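Local coordinates for uncharacterized protein (Aeropyrum pernix, PDB 3P1Z) that probably acts in tRNA splicing as an RNA-binding tRNA-intron endonuclease or a component of one, although its own activity remains uncharacterized, at residues Y89-R94 / G156-Y161; V22-C27 / G59-G64. One frame throughout, in Å; residues are numbered along the deposited sequence.

Contact 1. Residues Y89-R94 / G156-Y161; sequences YFDLRR and GLITYY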
loop_
_atom_site.group_PDB
_atom_site.type_symbol
_atom_site.label_atom_id
_atom_site.label_comp_id
_atom_site.label_asym_id
_atom_site.label_seq_id
_atom_site.Cartn_x
_atom_site.Cartn_y
_atom_site.Cartn_z
ATOM N N TYR A 89 2.300 -25.358 7.878
ATOM C CA TYR A 89 1.891 -26.672 8.325
ATOM C C TYR A 89 2.181 -26.787 9.804
ATOM O O TYR A 89 1.282 -27.053 10.599
ATOM C CB TYR A 89 2.690 -27.723 7.571
ATOM C CG TYR A 89 2.256 -29.135 7.816
ATOM C CD1 TYR A 89 1.519 -29.819 6.862
ATOM C CD2 TYR A 89 2.590 -29.797 8.988
ATOM C CE1 TYR A 89 1.123 -31.128 7.068
ATOM C CE2 TYR A 89 2.197 -31.104 9.202
ATOM C CZ TYR A 89 1.460 -31.759 8.237
ATOM O OH TYR A 89 1.049 -33.052 8.420
ATOM N N PHE A 90 3.441 -26.579 10.173
ATOM C CA PHE A 90 3.836 -26.691 11.570
ATOM C C PHE A 90 2.907 -25.855 12.425
ATOM O O PHE A 90 2.334 -26.347 13.394
ATOM C CB PHE A 90 5.270 -26.217 11.794
ATOM C CG PHE A 90 6.304 -27.039 11.098
ATOM C CD1 PHE A 90 5.981 -28.250 10.523
ATOM C CD2 PHE A 90 7.617 -26.610 11.045
ATOM C CE1 PHE A 90 6.942 -29.001 9.875
ATOM C CE2 PHE A 90 8.584 -27.363 10.413
ATOM C CZ PHE A 90 8.247 -28.561 9.827
ATOM N N ASP A 91 2.788 -24.581 12.055
ATOM C CA ASP A 91 1.909 -23.641 12.729
ATOM C C ASP A 91 0.553 -24.296 12.896
ATOM O O ASP A 91 0.007 -24.347 13.999
ATOM C CB ASP A 91 1.771 -22.367 11.891
ATOM C CG ASP A 91 1.237 -21.181 12.690
ATOM O OD1 ASP A 91 1.977 -20.632 13.534
ATOM O OD2 ASP A 91 0.076 -20.784 12.460
ATOM N N LEU A 92 0.019 -24.823 11.798
ATOM C CA LEU A 92 -1.290 -25.463 11.829
ATOM C C LEU A 92 -1.319 -26.722 12.695
ATOM O O LEU A 92 -2.296 -26.967 13.411
ATOM C CB LEU A 92 -1.794 -25.751 10.410
ATOM C CG LEU A 92 -2.208 -24.527 9.563
ATOM C CD1 LEU A 92 -2.526 -24.948 8.122
ATOM C CD2 LEU A 92 -3.372 -23.730 10.192
ATOM N N ARG A 93 -0.256 -27.518 12.643
ATOM C CA ARG A 93 -0.161 -28.661 13.543
ATOM C C ARG A 93 -0.126 -28.164 14.983
ATOM O O ARG A 93 -0.877 -28.642 15.825
ATOM C CB ARG A 93 1.066 -29.518 13.234
ATOM C CG ARG A 93 1.051 -30.192 11.860
ATOM C CD ARG A 93 0.008 -31.311 11.745
ATOM N NE ARG A 93 0.373 -32.536 12.449
ATOM C CZ ARG A 93 -0.280 -33.027 13.503
ATOM N NH1 ARG A 93 -1.346 -32.407 13.995
ATOM N NH2 ARG A 93 0.134 -34.152 14.068
ATOM N N ARG A 94 0.718 -27.180 15.258
ATOM C CA ARG A 94 0.821 -26.666 16.618
ATOM C C ARG A 94 -0.515 -26.156 17.173
ATOM O O ARG A 94 -0.761 -26.254 18.375
ATOM C CB ARG A 94 1.906 -25.587 16.725
ATOM C CG ARG A 94 3.265 -25.992 16.143
ATOM C CD ARG A 94 4.399 -25.138 16.706
ATOM N NE ARG A 94 5.572 -25.093 15.833
ATOM C CZ ARG A 94 6.667 -24.365 16.075
ATOM N NH1 ARG A 94 6.748 -23.617 17.175
ATOM N NH2 ARG A 94 7.687 -24.384 15.217
ATOM N N GLY A 156 9.693 -14.851 7.836
ATOM C CA GLY A 156 9.142 -16.083 8.355
ATOM C C GLY A 156 7.808 -15.911 9.055
ATOM O O GLY A 156 7.173 -16.889 9.436
ATOM N N LEU A 157 7.386 -14.666 9.228
ATOM C CA LEU A 157 6.116 -14.365 9.867
ATOM C C LEU A 157 4.923 -14.818 9.022
ATOM O O LEU A 157 4.916 -14.680 7.797
ATOM C CB LEU A 157 6.014 -12.871 10.161
ATOM C CG LEU A 157 7.082 -12.361 11.126
ATOM C CD1 LEU A 157 7.136 -10.830 11.189
ATOM C CD2 LEU A 157 6.849 -12.954 12.493
ATOM N N ILE A 158 3.910 -15.354 9.693
ATOM C CA ILE A 158 2.753 -15.906 9.012
ATOM C C ILE A 158 1.465 -15.187 9.363
ATOM O O ILE A 158 1.138 -15.013 10.530
ATOM C CB ILE A 158 2.549 -17.367 9.381
ATOM C CG1 ILE A 158 3.824 -18.165 9.111
ATOM C CG2 ILE A 158 1.341 -17.936 8.629
ATOM C CD1 ILE A 158 3.769 -19.571 9.645
ATOM N N THR A 159 0.723 -14.799 8.339
ATOM C CA THR A 159 -0.593 -14.205 8.530
ATOM C C THR A 159 -1.667 -15.024 7.835
ATOM O O THR A 159 -1.419 -15.651 6.807
ATOM C CB THR A 159 -0.650 -12.768 8.012
ATOM O OG1 THR A 159 0.602 -12.130 8.273
ATOM C CG2 THR A 159 -1.727 -12.024 8.732
ATOM N N TYR A 160 -2.860 -15.028 8.408
ATOM C CA TYR A 160 -3.949 -15.799 7.830
ATOM C C TYR A 160 -5.128 -14.905 7.477
ATOM O O TYR A 160 -5.540 -14.054 8.268
ATOM C CB TYR A 160 -4.397 -16.899 8.788
ATOM C CG TYR A 160 -3.393 -18.017 8.969
ATOM C CD1 TYR A 160 -3.223 -18.997 7.990
ATOM C CD2 TYR A 160 -2.632 -18.108 10.124
ATOM C CE1 TYR A 160 -2.323 -20.034 8.156
ATOM C CE2 TYR A 160 -1.722 -19.145 10.301
ATOM C CZ TYR A 160 -1.569 -20.100 9.312
ATOM O OH TYR A 160 -0.664 -21.114 9.483
ATOM N N TYR A 161 -5.663 -15.105 6.277
ATOM C CA TYR A 161 -6.816 -14.348 5.807
ATOM C C TYR A 161 -7.759 -15.227 5.006
ATOM O O TYR A 161 -7.359 -15.881 4.048
ATOM C CB TYR A 161 -6.372 -13.178 4.931
ATOM C CG TYR A 161 -5.560 -12.132 5.657
ATOM C CD1 TYR A 161 -6.166 -11.203 6.493
ATOM C CD2 TYR A 161 -4.186 -12.068 5.501
ATOM C CE1 TYR A 161 -5.425 -10.245 7.157
ATOM C CE2 TYR A 161 -3.433 -11.109 6.164
ATOM C CZ TYR A 161 -4.057 -10.199 6.994
ATOM O OH TYR A 161 -3.304 -9.240 7.654
#
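Asp91 and Ile158 bring the two backbones nearest, with 8.6 Å between their CA atoms, where helix 89-94 crosses strand 158-161 at an angle of 72° and their axes come no closer than 10.8 Å. At this spacing, side chains alone make the contact, and Tyr160 buries the most surface. Its side chain sets out toward the helix and meets that of Asp91 coming from the opposite direction. Tyr160 OH donates a hydrogen bond of 3.1 Å to Asp91 OD2, although that oxygen is less surely placed in the model. The same oxygen lies at the edge of the ring, in its plane and close to Tyr160 CE2, with carboxylate and ring planes 27° apart. The Asp91 carboxyl carbon stands opposite the backbone N (chi1 -162°), which directs the group off the helix to the strand. Apolar contacts border the polar pair: Leu92 CG comes within 3.7 Å of Tyr160 OH while Leu92 CD2 approaches Tyr160 CZ obliquely at 4.1 Å, and Ile158 CD1 touches Asp91 CB at 4.1 Å. A phenylalanine in place of Tyr160 would probably cost Asp91 its hydroxyl partner, leaving the carboxylate to its salt bridge with Lys95, and thin the contact with Leu92.

On the neighbouring strand 146-152, Ala150 touches Tyr160, while Leu92 and Tyr160 also pack on apolar side chains of another chain. Tyr161 pairs antiparallel with a strand of that chain, extending the sheet across the interface. This is helix-on-sheet packing within the predicted catalytic domain of the tRNA-intron endonuclease family, joining helix 83-95 to the outermost strand of this chain's own sheet. Its chemistry is mixed: one hydrogen bond, if OD2 is correctly placed, would hold the tyrosine hydroxyl, with Leu92 packed beside that hydroxyl and Ile158 beside Asp91 CB.

Contact 2. Residues V22-C27 / G59-G64; sequences VFVEEC and GMLCMG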
loop_
_atom_site.group_PDB
_atom_site.type_symbol
_atom_site.label_atom_id
_atom_site.label_comp_id
_atom_site.label_asym_id
_atom_site.label_seq_id
_atom_site.Cartn_x
_atom_site.Cartn_y
_atom_site.Cartn_z
ATOM N N VAL A 22 9.607 -40.827 4.087
ATOM C CA VAL A 22 10.159 -41.097 5.393
ATOM C C VAL A 22 9.567 -42.412 5.835
ATOM O O VAL A 22 8.368 -42.658 5.666
ATOM C CB VAL A 22 9.788 -40.002 6.405
ATOM C CG1 VAL A 22 10.128 -40.451 7.822
ATOM C CG2 VAL A 22 10.506 -38.715 6.058
ATOM N N PHE A 23 10.431 -43.266 6.370
ATOM C CA PHE A 23 9.999 -44.543 6.891
ATOM C C PHE A 23 10.379 -44.709 8.354
ATOM O O PHE A 23 11.550 -44.624 8.731
ATOM C CB PHE A 23 10.531 -45.714 6.057
ATOM C CG PHE A 23 10.261 -47.034 6.688
ATOM C CD1 PHE A 23 9.022 -47.265 7.239
ATOM C CD2 PHE A 23 11.218 -48.038 6.748
ATOM C CE1 PHE A 23 8.725 -48.470 7.863
ATOM C CE2 PHE A 23 10.934 -49.253 7.379
ATOM C CZ PHE A 23 9.690 -49.452 7.944
ATOM N N VAL A 24 9.370 -44.963 9.173
ATOM C CA VAL A 24 9.595 -45.224 10.582
ATOM C C VAL A 24 10.134 -46.642 10.802
ATOM O O VAL A 24 9.534 -47.627 10.377
ATOM C CB VAL A 24 8.318 -44.976 11.405
ATOM C CG1 VAL A 24 8.562 -45.273 12.881
ATOM C CG2 VAL A 24 7.861 -43.533 11.222
ATOM N N GLU A 25 11.278 -46.731 11.469
ATOM C CA GLU A 25 11.892 -48.022 11.742
ATOM C C GLU A 25 11.730 -48.482 13.205
ATOM O O GLU A 25 11.671 -49.681 13.471
ATOM C CB GLU A 25 13.359 -48.020 11.297
ATOM C CG GLU A 25 13.532 -47.674 9.814
ATOM C CD GLU A 25 14.981 -47.402 9.410
ATOM O OE1 GLU A 25 15.580 -46.437 9.929
ATOM O OE2 GLU A 25 15.521 -48.137 8.556
ATOM N N GLU A 26 11.617 -47.539 14.141
ATOM C CA GLU A 26 11.506 -47.877 15.565
ATOM C C GLU A 26 10.468 -47.027 16.305
ATOM O O GLU A 26 10.494 -45.799 16.218
ATOM C CB GLU A 26 12.864 -47.691 16.252
ATOM C CG GLU A 26 13.904 -48.769 15.970
ATOM C CD GLU A 26 13.611 -50.075 16.697
ATOM O OE1 GLU A 26 12.925 -50.035 17.749
ATOM O OE2 GLU A 26 14.071 -51.140 16.214
ATOM N N CYS A 27 9.561 -47.670 17.041
ATOM C CA CYS A 27 8.615 -46.933 17.887
ATOM C C CYS A 27 8.944 -47.115 19.370
ATOM O O CYS A 27 8.879 -48.224 19.897
ATOM C CB CYS A 27 7.156 -47.330 17.594
ATOM S SG CYS A 27 6.488 -46.734 16.000
ATOM N N GLY A 59 11.239 -32.579 17.932
ATOM C CA GLY A 59 12.284 -33.385 18.531
ATOM C C GLY A 59 11.818 -34.793 18.867
ATOM O O GLY A 59 12.551 -35.556 19.509
ATOM N N MET A 60 10.603 -35.128 18.424
ATOM C CA MET A 60 9.959 -36.419 18.709
ATOM C C MET A 60 10.279 -37.518 17.689
ATOM O O MET A 60 9.982 -38.692 17.914
ATOM C CB MET A 60 8.437 -36.263 18.761
ATOM C CG MET A 60 7.931 -35.080 19.573
ATOM S SD MET A 60 8.315 -35.226 21.320
ATOM C CE MET A 60 9.809 -34.251 21.410
ATOM N N LEU A 61 10.857 -37.144 16.558
ATOM C CA LEU A 61 11.164 -38.131 15.538
ATOM C C LEU A 61 12.595 -37.990 15.060
ATOM O O LEU A 61 12.996 -36.968 14.516
ATOM C CB LEU A 61 10.194 -38.035 14.358
ATOM C CG LEU A 61 10.584 -38.949 13.187
ATOM C CD1 LEU A 61 10.236 -40.423 13.443
ATOM C CD2 LEU A 61 9.964 -38.477 11.883
ATOM N N CYS A 62 13.382 -39.026 15.275
ATOM C CA CYS A 62 14.765 -38.969 14.847
ATOM C C CYS A 62 14.850 -39.491 13.427
ATOM O O CYS A 62 14.090 -40.373 13.033
ATOM C CB CYS A 62 15.669 -39.764 15.799
ATOM S SG CYS A 62 15.338 -39.418 17.549
ATOM N N MET A 63 15.763 -38.921 12.654
ATOM C CA MET A 63 16.020 -39.385 11.302
ATOM C C MET A 63 17.428 -39.936 11.269
ATOM O O MET A 63 18.317 -39.338 10.659
ATOM C CB MET A 63 15.888 -38.238 10.297
ATOM C CG MET A 63 14.481 -37.681 10.139
ATOM S SD MET A 63 13.327 -38.897 9.466
ATOM C CE MET A 63 14.204 -39.423 7.995
ATOM N N GLY A 64 17.624 -41.073 11.941
ATOM C CA GLY A 64 18.939 -41.676 12.088
ATOM C C GLY A 64 19.593 -41.144 13.344
ATOM O O GLY A 64 19.045 -41.284 14.442
#
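Val22 and Met63 meet through a methyl group and a sulfur: Val22 CG1 lies 3.9 Å from Met63 SD, the two side chains crossing at a slant. Val22 CG1 is turned opposite its own backbone N (chi1 168°), while the Met63 chain bends at both chi2 and chi3, which brings SD to that methyl. A second, looser contact runs beside the first, where Val24 CG2 and Leu61 CD1 stand 4.5 Å apart. All four residues are buried, and the interaction is purely apolar.

Around this pair of contacts, Ala15 of strand 14-18 touches Val22, Leu61 and Met63 alike. Val75 of helix 68-79 packs on both Val22 and Met63, and Ala52 and Gln55 of helix 49-57 add to Val22 and Leu61 respectively. The arrangement is that of an antiparallel sheet covered on one face by helices and by the loop linking them, here in the SEN2-like N-terminal domain. Strand 21-26 occupies an inner place in that sheet, between strands 14-18 and 46-47. Further along, Glu25 and Glu26 both face Ala14 in a classic beta bulge.

The loop itself starts at Gly59, whose positive phi closes the preceding helix in a Schellman motif; at these backbone angles a side chain would be jammed against the carbonyl O of the residue before. Between Leu61 and Met63, Cys62 forms a disulfide with Cys11, tying the loop to the N-terminal part of the chain, and Cys27, at the far end of its own segment, is joined to Cys33.

In the fold
Contact 1 and contact 2 illustrate one lesson from opposite sides of the chain's centre: packing chemistry follows position in the fold. Their centres lie about 24 Å apart, and they share no helix or strand and belong to different domains, following each other along the chain. Contact 2 is fully buried and wholly apolar, and no other protein chain of the assembly touches its segments, which hold the disulfide cysteines Cys27 and Cys62. Contact 1 is partly buried, and there a less certain hydrogen bond, with a salt bridge to Lys95 nearby, sits among aliphatic groups close to a subunit interface. Helix 49-57 reaches toward both neighbourhoods, touching Val22 and Leu61 in one and Tyr89 and Arg93 in the other.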